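Local coordinates for possible sortase-like protein (Corynebacterium diphtheriae, PDB 5UUS) that probably acts as a sortase-type cysteine transpeptidase, cleaving sorting signals of secreted proteins through an acyl-thioester intermediate, at residues M124-Y134 against I149-R160. Numbering follows the deposited sequence.
Sequences MPVDSSGQQRY and ITHGDYEHVNGR. With EDO (1,2-ethanediol), chain G; ACT (acetate ion), chain F.
R133 reaches from helix 130-137 into the end of helix 143-151 and the turns that follow it. With CG anti to the backbone N (chi1 179°) and the chain extended as far as NE, its guanidinium arrives among backbone carbonyls. NE gives its hydrogen to I149 O at 2.7 Å, from above that carbonyl plane, while NH2 bonds V157 O at 2.8 Å and, more weakly, Y154 O; the last two oxygens sit at the guanidinium edge. I149 CG2 lies over one face, 3.4 Å from R133 NH2, and E155 O over the other, too poorly angled to bond. The oxygens of I149, Y154 and V157 thus let one buried cation join the helix end to two overlapping type I turns, G152-E155 and Y154-V157. Alongside, the CE methyl of M124, turned by the bend at chi3 (66°), rests on V157 CG1 and I149 CG1. Further along, the N158 amide grips D127 twice: OD1 takes the D127 backbone N-H at 2.9 Å, and ND2 points almost straight at D127 OD1 (3.1 Å), with amide and carboxylate planes 68° apart. Next to it G159 N bonds P125 O. The contact joins the two ends of the helical excursion between strands 117-123 and 160-163, packed through M124 and I149 against strand 204-216 of the sortase beta-barrel.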
ATOM      1  N   MET A 124      -5.925   1.314  -7.519  1.00 35.49           N
ATOM      2  CA  MET A 124      -7.203   1.938  -7.859  1.00 39.35           C
ATOM      3  C   MET A 124      -7.222   2.467  -9.295  1.00 40.29           C
ATOM      4  O   MET A 124      -6.172   2.628  -9.898  1.00 38.25           O
ATOM      5  CB  MET A 124      -7.492   3.065  -6.864  1.00 36.51           C
ATOM      6  CG  MET A 124      -7.926   2.477  -5.447  1.00 39.18           C
ATOM      7  SD  MET A 124      -8.017   3.808  -4.247  1.00 46.31           S
ATOM      8  CE  MET A 124      -9.378   4.792  -4.884  1.00 50.63           C
ATOM      9  N   PRO A 125      -8.407   2.761  -9.845  1.00 39.20           N
ATOM     10  CA  PRO A 125      -8.421   3.312 -11.220  1.00 43.60           C
ATOM     11  C   PRO A 125      -7.550   4.567 -11.419  1.00 43.57           C
ATOM     12  O   PRO A 125      -7.556   5.489 -10.596  1.00 41.72           O
ATOM     13  CB  PRO A 125      -9.903   3.633 -11.446  1.00 44.74           C
ATOM     14  CG  PRO A 125     -10.626   2.653 -10.556  1.00 40.51           C
ATOM     15  CD  PRO A 125      -9.762   2.524  -9.322  1.00 34.40           C
ATOM     16  N   VAL A 126      -6.809   4.590 -12.529  1.00 40.99           N
ATOM     17  CA  VAL A 126      -5.891   5.667 -12.857  1.00 39.72           C
ATOM     18  C   VAL A 126      -6.474   6.599 -13.952  1.00 43.47           C
ATOM     19  O   VAL A 126      -6.811   6.143 -15.034  1.00 44.69           O
ATOM     20  CB  VAL A 126      -4.539   5.079 -13.325  1.00 38.80           C
ATOM     21  CG1 VAL A 126      -3.569   6.188 -13.707  1.00 44.55           C
ATOM     22  CG2 VAL A 126      -3.945   4.169 -12.234  1.00 41.53           C
ATOM     23  N   ASP A 127      -6.624   7.883 -13.625  1.00 44.25           N
ATOM     24  CA  ASP A 127      -6.991   8.949 -14.561  1.00 52.67           C
ATOM     25  C   ASP A 127      -8.437   8.875 -15.080  1.00 61.21           C
ATOM     26  O   ASP A 127      -8.990   9.883 -15.520  1.00 69.77           O
ATOM     27  CB  ASP A 127      -6.028   8.990 -15.770  1.00 49.67           C
ATOM     28  CG  ASP A 127      -4.610   9.383 -15.393  1.00 53.01           C
ATOM     29  OD1 ASP A 127      -4.406   9.949 -14.300  1.00 53.82           O
ATOM     30  OD2 ASP A 127      -3.697   9.133 -16.207  1.00 52.45           O
ATOM     31  N   SER A 128      -9.056   7.703 -15.042  1.00 62.52           N
ATOM     32  CA  SER A 128     -10.415   7.578 -15.560  1.00 61.49           C
ATOM     33  C   SER A 128     -11.446   8.191 -14.604  1.00 57.47           C
ATOM     34  O   SER A 128     -11.145   8.462 -13.453  1.00 54.76           O
ATOM     35  CB  SER A 128     -10.742   6.110 -15.829  1.00 59.47           C
ATOM     36  OG  SER A 128     -10.367   5.321 -14.726  1.00 60.01           O
ATOM     37  N   SER A 129     -12.653   8.444 -15.106  1.00 58.73           N
ATOM     38  CA  SER A 129     -13.754   8.941 -14.282  1.00 60.10           C
ATOM     39  C   SER A 129     -15.078   8.378 -14.784  1.00 60.70           C
ATOM     40  O   SER A 129     -15.140   7.790 -15.871  1.00 62.14           O
ATOM     41  CB  SER A 129     -13.804  10.465 -14.290  1.00 62.11           C
ATOM     42  OG  SER A 129     -14.045  10.935 -15.607  1.00 61.92           O
ATOM     43  N   GLY A 130     -16.133   8.531 -13.985  1.00 52.85           N
ATOM     44  CA  GLY A 130     -17.463   8.147 -14.421  1.00 53.85           C
ATOM     45  C   GLY A 130     -17.564   6.675 -14.760  1.00 48.77           C
ATOM     46  O   GLY A 130     -17.066   5.817 -14.041  1.00 49.45           O
ATOM     47  N   GLN A 131     -18.190   6.385 -15.886  1.00 48.85           N
ATOM     48  CA  GLN A 131     -18.460   5.012 -16.279  1.00 54.86           C
ATOM     49  C   GLN A 131     -17.203   4.174 -16.431  1.00 55.92           C
ATOM     50  O   GLN A 131     -17.173   3.004 -16.042  1.00 55.10           O
ATOM     51  CB  GLN A 131     -19.252   4.989 -17.596  1.00 59.58           C
ATOM     52  CG  GLN A 131     -19.588   3.581 -18.078  1.00 63.79           C
ATOM     53  CD  GLN A 131     -20.681   2.918 -17.251  1.00 71.12           C
ATOM     54  OE1 GLN A 131     -20.486   1.839 -16.675  1.00 72.57           O
ATOM     55  NE2 GLN A 131     -21.843   3.557 -17.200  1.00 76.15           N
ATOM     56  N   GLN A 132     -16.159   4.754 -17.005  1.00 56.13           N
ATOM     57  CA  GLN A 132     -14.961   3.956 -17.235  1.00 59.22           C
ATOM     58  C   GLN A 132     -14.280   3.587 -15.924  1.00 48.37           C
ATOM     59  O   GLN A 132     -13.762   2.488 -15.773  1.00 49.42           O
ATOM     60  CB  GLN A 132     -13.985   4.691 -18.137  1.00 62.67           C
ATOM     61  CG  GLN A 132     -12.731   3.897 -18.432  1.00 71.29           C
ATOM     62  CD  GLN A 132     -11.805   4.655 -19.352  1.00 80.71           C
ATOM     63  OE1 GLN A 132     -11.854   5.883 -19.419  1.00 79.33           O
ATOM     64  NE2 GLN A 132     -10.966   3.928 -20.081  1.00 86.49           N
ATOM     65  N   ARG A 133     -14.266   4.530 -14.990  1.00 44.79           N
ATOM     66  CA  ARG A 133     -13.691   4.317 -13.657  1.00 46.88           C
ATOM     67  C   ARG A 133     -14.442   3.194 -12.936  1.00 48.52           C
ATOM     68  O   ARG A 133     -13.835   2.299 -12.324  1.00 45.85           O
ATOM     69  CB  ARG A 133     -13.753   5.633 -12.860  1.00 43.49           C
ATOM     70  CG  ARG A 133     -13.234   5.609 -11.435  1.00 43.47           C
ATOM     71  CD  ARG A 133     -13.042   7.055 -10.951  1.00 45.27           C
ATOM     72  NE  ARG A 133     -12.772   7.154  -9.520  1.00 46.62           N
ATOM     73  CZ  ARG A 133     -11.571   7.049  -8.960  1.00 46.20           C
ATOM     74  NH1 ARG A 133     -10.510   6.809  -9.718  1.00 48.89           N
ATOM     75  NH2 ARG A 133     -11.424   7.160  -7.628  1.00 44.97           N
ATOM     76  N   TYR A 134     -15.767   3.236 -13.044  1.00 47.61           N
ATOM     77  CA  TYR A 134     -16.620   2.235 -12.434  1.00 52.09           C
ATOM     78  C   TYR A 134     -16.342   0.850 -13.008  1.00 57.05           C
ATOM     79  O   TYR A 134     -16.129  -0.113 -12.279  1.00 55.93           O
ATOM     80  CB  TYR A 134     -18.092   2.593 -12.645  1.00 49.80           C
ATOM     81  CG  TYR A 134     -19.045   1.613 -11.987  1.00 55.73           C
ATOM     82  CD1 TYR A 134     -19.718   0.663 -12.735  1.00 58.53           C
ATOM     83  CD2 TYR A 134     -19.254   1.634 -10.608  1.00 50.88           C
ATOM     84  CE1 TYR A 134     -20.589  -0.223 -12.135  1.00 60.29           C
ATOM     85  CE2 TYR A 134     -20.123   0.753  -9.999  1.00 51.79           C
ATOM     86  CZ  TYR A 134     -20.789  -0.178 -10.767  1.00 58.42           C
ATOM     87  OH  TYR A 134     -21.662  -1.069 -10.176  1.00 59.08           O
ATOM     88  N   ILE A 149     -15.693   4.444  -5.028  1.00 42.61           N
ATOM     89  CA  ILE A 149     -14.607   4.907  -5.893  1.00 43.28           C
ATOM     90  C   ILE A 149     -15.116   5.825  -6.995  1.00 49.67           C
ATOM     91  O   ILE A 149     -14.441   6.792  -7.382  1.00 48.12           O
ATOM     92  CB  ILE A 149     -13.849   3.708  -6.521  1.00 49.85           C
ATOM     93  CG1 ILE A 149     -13.021   2.980  -5.434  1.00 41.37           C
ATOM     94  CG2 ILE A 149     -12.983   4.154  -7.717  1.00 48.16           C
ATOM     95  CD1 ILE A 149     -12.560   1.575  -5.835  1.00 35.02           C
ATOM     96  N   THR A 150     -16.322   5.556  -7.484  1.00 46.83           N
ATOM     97  CA  THR A 150     -16.829   6.333  -8.619  1.00 46.32           C
ATOM     98  C   THR A 150     -17.589   7.606  -8.203  1.00 49.62           C
ATOM     99  O   THR A 150     -17.388   8.654  -8.813  1.00 50.61           O
ATOM    100  CB  THR A 150     -17.727   5.474  -9.517  1.00 48.28           C
ATOM    101  OG1 THR A 150     -17.045   4.257  -9.836  1.00 52.33           O
ATOM    102  CG2 THR A 150     -18.079   6.231 -10.840  1.00 42.44           C
ATOM    103  N   HIS A 151     -18.417   7.529  -7.158  1.00 46.12           N
ATOM    104  CA  HIS A 151     -19.343   8.609  -6.796  1.00 50.26           C
ATOM    105  C   HIS A 151     -19.351   8.959  -5.325  1.00 52.16           C
ATOM    106  O   HIS A 151     -20.132   9.809  -4.895  1.00 53.66           O
ATOM    107  CB  HIS A 151     -20.775   8.230  -7.175  1.00 55.21           C
ATOM    108  CG  HIS A 151     -20.956   7.924  -8.624  1.00 70.14           C
ATOM    109  ND1 HIS A 151     -21.514   6.747  -9.070  1.00 74.68           N
ATOM    110  CD2 HIS A 151     -20.665   8.651  -9.732  1.00 71.65           C
ATOM    111  CE1 HIS A 151     -21.555   6.757 -10.393  1.00 77.19           C
ATOM    112  NE2 HIS A 151     -21.045   7.901 -10.817  1.00 73.20           N
ATOM    113  N   GLY A 152     -18.515   8.280  -4.547  1.00 46.96           N
ATOM    114  CA  GLY A 152     -18.566   8.408  -3.103  1.00 50.37           C
ATOM    115  C   GLY A 152     -17.333   9.043  -2.509  1.00 48.65           C
ATOM    116  O   GLY A 152     -16.710   9.929  -3.111  1.00 44.84           O
ATOM    117  N   ASP A 153     -16.974   8.596  -1.309  1.00 40.78           N
ATOM    118  CA  ASP A 153     -15.878   9.218  -0.575  1.00 44.25           C
ATOM    119  C   ASP A 153     -14.513   9.096  -1.267  1.00 42.15           C
ATOM    120  O   ASP A 153     -13.581   9.817  -0.941  1.00 42.40           O
ATOM    121  CB  ASP A 153     -15.808   8.618   0.823  1.00 41.03           C
ATOM    122  CG  ASP A 153     -17.070   8.896   1.630  1.00 47.13           C
ATOM    123  OD1 ASP A 153     -17.749   9.909   1.367  1.00 50.91           O
ATOM    124  OD2 ASP A 153     -17.388   8.106   2.525  1.00 52.14           O
ATOM    125  N   TYR A 154     -14.402   8.168  -2.201  1.00 36.67           N
ATOM    126  CA  TYR A 154     -13.142   7.907  -2.880  1.00 38.99           C
ATOM    127  C   TYR A 154     -13.176   8.378  -4.347  1.00 39.81           C
ATOM    128  O   TYR A 154     -12.307   8.044  -5.149  1.00 39.68           O
ATOM    129  CB  TYR A 154     -12.814   6.403  -2.739  1.00 39.20           C
ATOM    130  CG  TYR A 154     -12.460   6.077  -1.294  1.00 40.49           C
ATOM    131  CD1 TYR A 154     -13.454   5.799  -0.357  1.00 40.77           C
ATOM    132  CD2 TYR A 154     -11.135   6.135  -0.846  1.00 42.78           C
ATOM    133  CE1 TYR A 154     -13.141   5.532   0.979  1.00 42.41           C
ATOM    134  CE2 TYR A 154     -10.816   5.872   0.499  1.00 36.42           C
ATOM    135  CZ  TYR A 154     -11.827   5.575   1.394  1.00 40.70           C
ATOM    136  OH  TYR A 154     -11.524   5.336   2.719  1.00 40.24           O
ATOM    137  N   GLU A 155     -14.185   9.169  -4.695  1.00 38.83           N
ATOM    138  CA  GLU A 155     -14.323   9.642  -6.077  1.00 43.01           C
ATOM    139  C   GLU A 155     -13.096  10.456  -6.531  1.00 40.67           C
ATOM    140  O   GLU A 155     -12.615  10.299  -7.648  1.00 43.71           O
ATOM    141  CB  GLU A 155     -15.597  10.476  -6.230  1.00 41.04           C
ATOM    142  CG  GLU A 155     -15.628  11.264  -7.549  1.00 45.70           C
ATOM    143  CD  GLU A 155     -16.980  11.937  -7.800  1.00 52.13           C
ATOM    144  OE1 GLU A 155     -17.875  11.860  -6.915  1.00 45.82           O
ATOM    145  OE2 GLU A 155     -17.138  12.528  -8.894  1.00 58.86           O
ATOM    146  N   HIS A 156     -12.562  11.287  -5.644  1.00 39.27           N
ATOM    147  CA  HIS A 156     -11.424  12.152  -5.979  1.00 41.38           C
ATOM    148  C   HIS A 156     -10.055  11.433  -5.952  1.00 44.04           C
ATOM    149  O   HIS A 156      -9.036  12.031  -6.259  1.00 40.64           O
ATOM    150  CB  HIS A 156     -11.388  13.326  -5.003  1.00 41.96           C
ATOM    151  CG  HIS A 156     -11.024  12.922  -3.608  1.00 44.22           C
ATOM    152  ND1 HIS A 156     -11.921  12.315  -2.749  1.00 42.21           N
ATOM    153  CD2 HIS A 156      -9.854  13.001  -2.931  1.00 38.00           C
ATOM    154  CE1 HIS A 156     -11.316  12.054  -1.603  1.00 43.65           C
ATOM    155  NE2 HIS A 156     -10.057  12.442  -1.697  1.00 38.41           N
ATOM    156  N   VAL A 157     -10.023  10.162  -5.575  1.00 40.68           N
ATOM    157  CA  VAL A 157      -8.732   9.506  -5.327  1.00 35.15           C
ATOM    158  C   VAL A 157      -8.227   8.791  -6.567  1.00 40.87           C
ATOM    159  O   VAL A 157      -8.766   7.768  -6.962  1.00 42.80           O
ATOM    160  CB  VAL A 157      -8.819   8.495  -4.158  1.00 39.61           C
ATOM    161  CG1 VAL A 157      -7.439   7.861  -3.913  1.00 37.28           C
ATOM    162  CG2 VAL A 157      -9.352   9.184  -2.882  1.00 36.74           C
ATOM    163  N   ASN A 158      -7.197   9.365  -7.187  1.00 38.93           N
ATOM    164  CA  ASN A 158      -6.558   8.808  -8.379  1.00 41.79           C
ATOM    165  C   ASN A 158      -5.577   7.702  -7.980  1.00 40.67           C
ATOM    166  O   ASN A 158      -4.806   7.879  -7.046  1.00 43.35           O
ATOM    167  CB  ASN A 158      -5.827   9.943  -9.137  1.00 41.28           C
ATOM    168  CG  ASN A 158      -5.518   9.600 -10.579  1.00 46.41           C
ATOM    169  OD1 ASN A 158      -5.588   8.444 -11.000  1.00 49.53           O
ATOM    170  ND2 ASN A 158      -5.147  10.634 -11.362  1.00 44.59           N
ATOM    171  N   GLY A 159      -5.606   6.562  -8.663  1.00 36.50           N
ATOM    172  CA  GLY A 159      -4.681   5.476  -8.347  1.00 34.97           C
ATOM    173  C   GLY A 159      -3.205   5.820  -8.539  1.00 39.49           C
ATOM    174  O   GLY A 159      -2.355   5.200  -7.921  1.00 36.78           O
ATOM    175  N   ARG A 160      -2.890   6.781  -9.417  1.00 37.31           N
ATOM    176  CA  ARG A 160      -1.502   7.233  -9.579  1.00 34.36           C
ATOM    177  C   ARG A 160      -1.459   8.672 -10.091  1.00 39.82           C
ATOM    178  O   ARG A 160      -2.225   9.048 -10.976  1.00 38.79           O
ATOM    179  CB  ARG A 160      -0.715   6.317 -10.527  1.00 36.11           C
ATOM    180  CG  ARG A 160       0.796   6.691 -10.687  1.00 40.80           C
ATOM    181  CD  ARG A 160       1.567   5.650 -11.522  1.00 46.28           C
ATOM    182  NE  ARG A 160       0.852   5.374 -12.766  1.00 41.36           N
ATOM    183  CZ  ARG A 160       0.517   4.158 -13.193  1.00 48.07           C
ATOM    184  NH1 ARG A 160       0.890   3.097 -12.494  1.00 42.17           N
ATOM    185  NH2 ARG A 160      -0.179   4.004 -14.321  1.00 45.28           N
TER
HETATM  186  C1  EDO G 505     -20.577   7.392   1.982  1.00 77.08           C
HETATM  187  O1  EDO G 505     -21.418   8.365   1.336  1.00 76.57           O
HETATM  188  C2  EDO G 505     -20.133   6.297   1.002  1.00 68.13           C
HETATM  189  O2  EDO G 505     -18.957   6.681   0.264  1.00 59.31           O
HETATM  190  C   ACT F 504      -5.476  14.594 -10.579  1.00 66.48           C
HETATM  191  O   ACT F 504      -4.303  14.982 -10.806  1.00 72.93           O
HETATM  192  OXT ACT F 504      -5.580  13.373 -10.324  1.00 55.17           O
HETATM  193  CH3 ACT F 504      -6.665  15.528 -10.616  1.00 62.24           C
HETATM  194  O   HOH W   1      -1.823   9.788 -13.564  1.00 45.15           O
HETATM  195  O   HOH W   2     -15.867   9.365 -11.164  1.00 50.07           O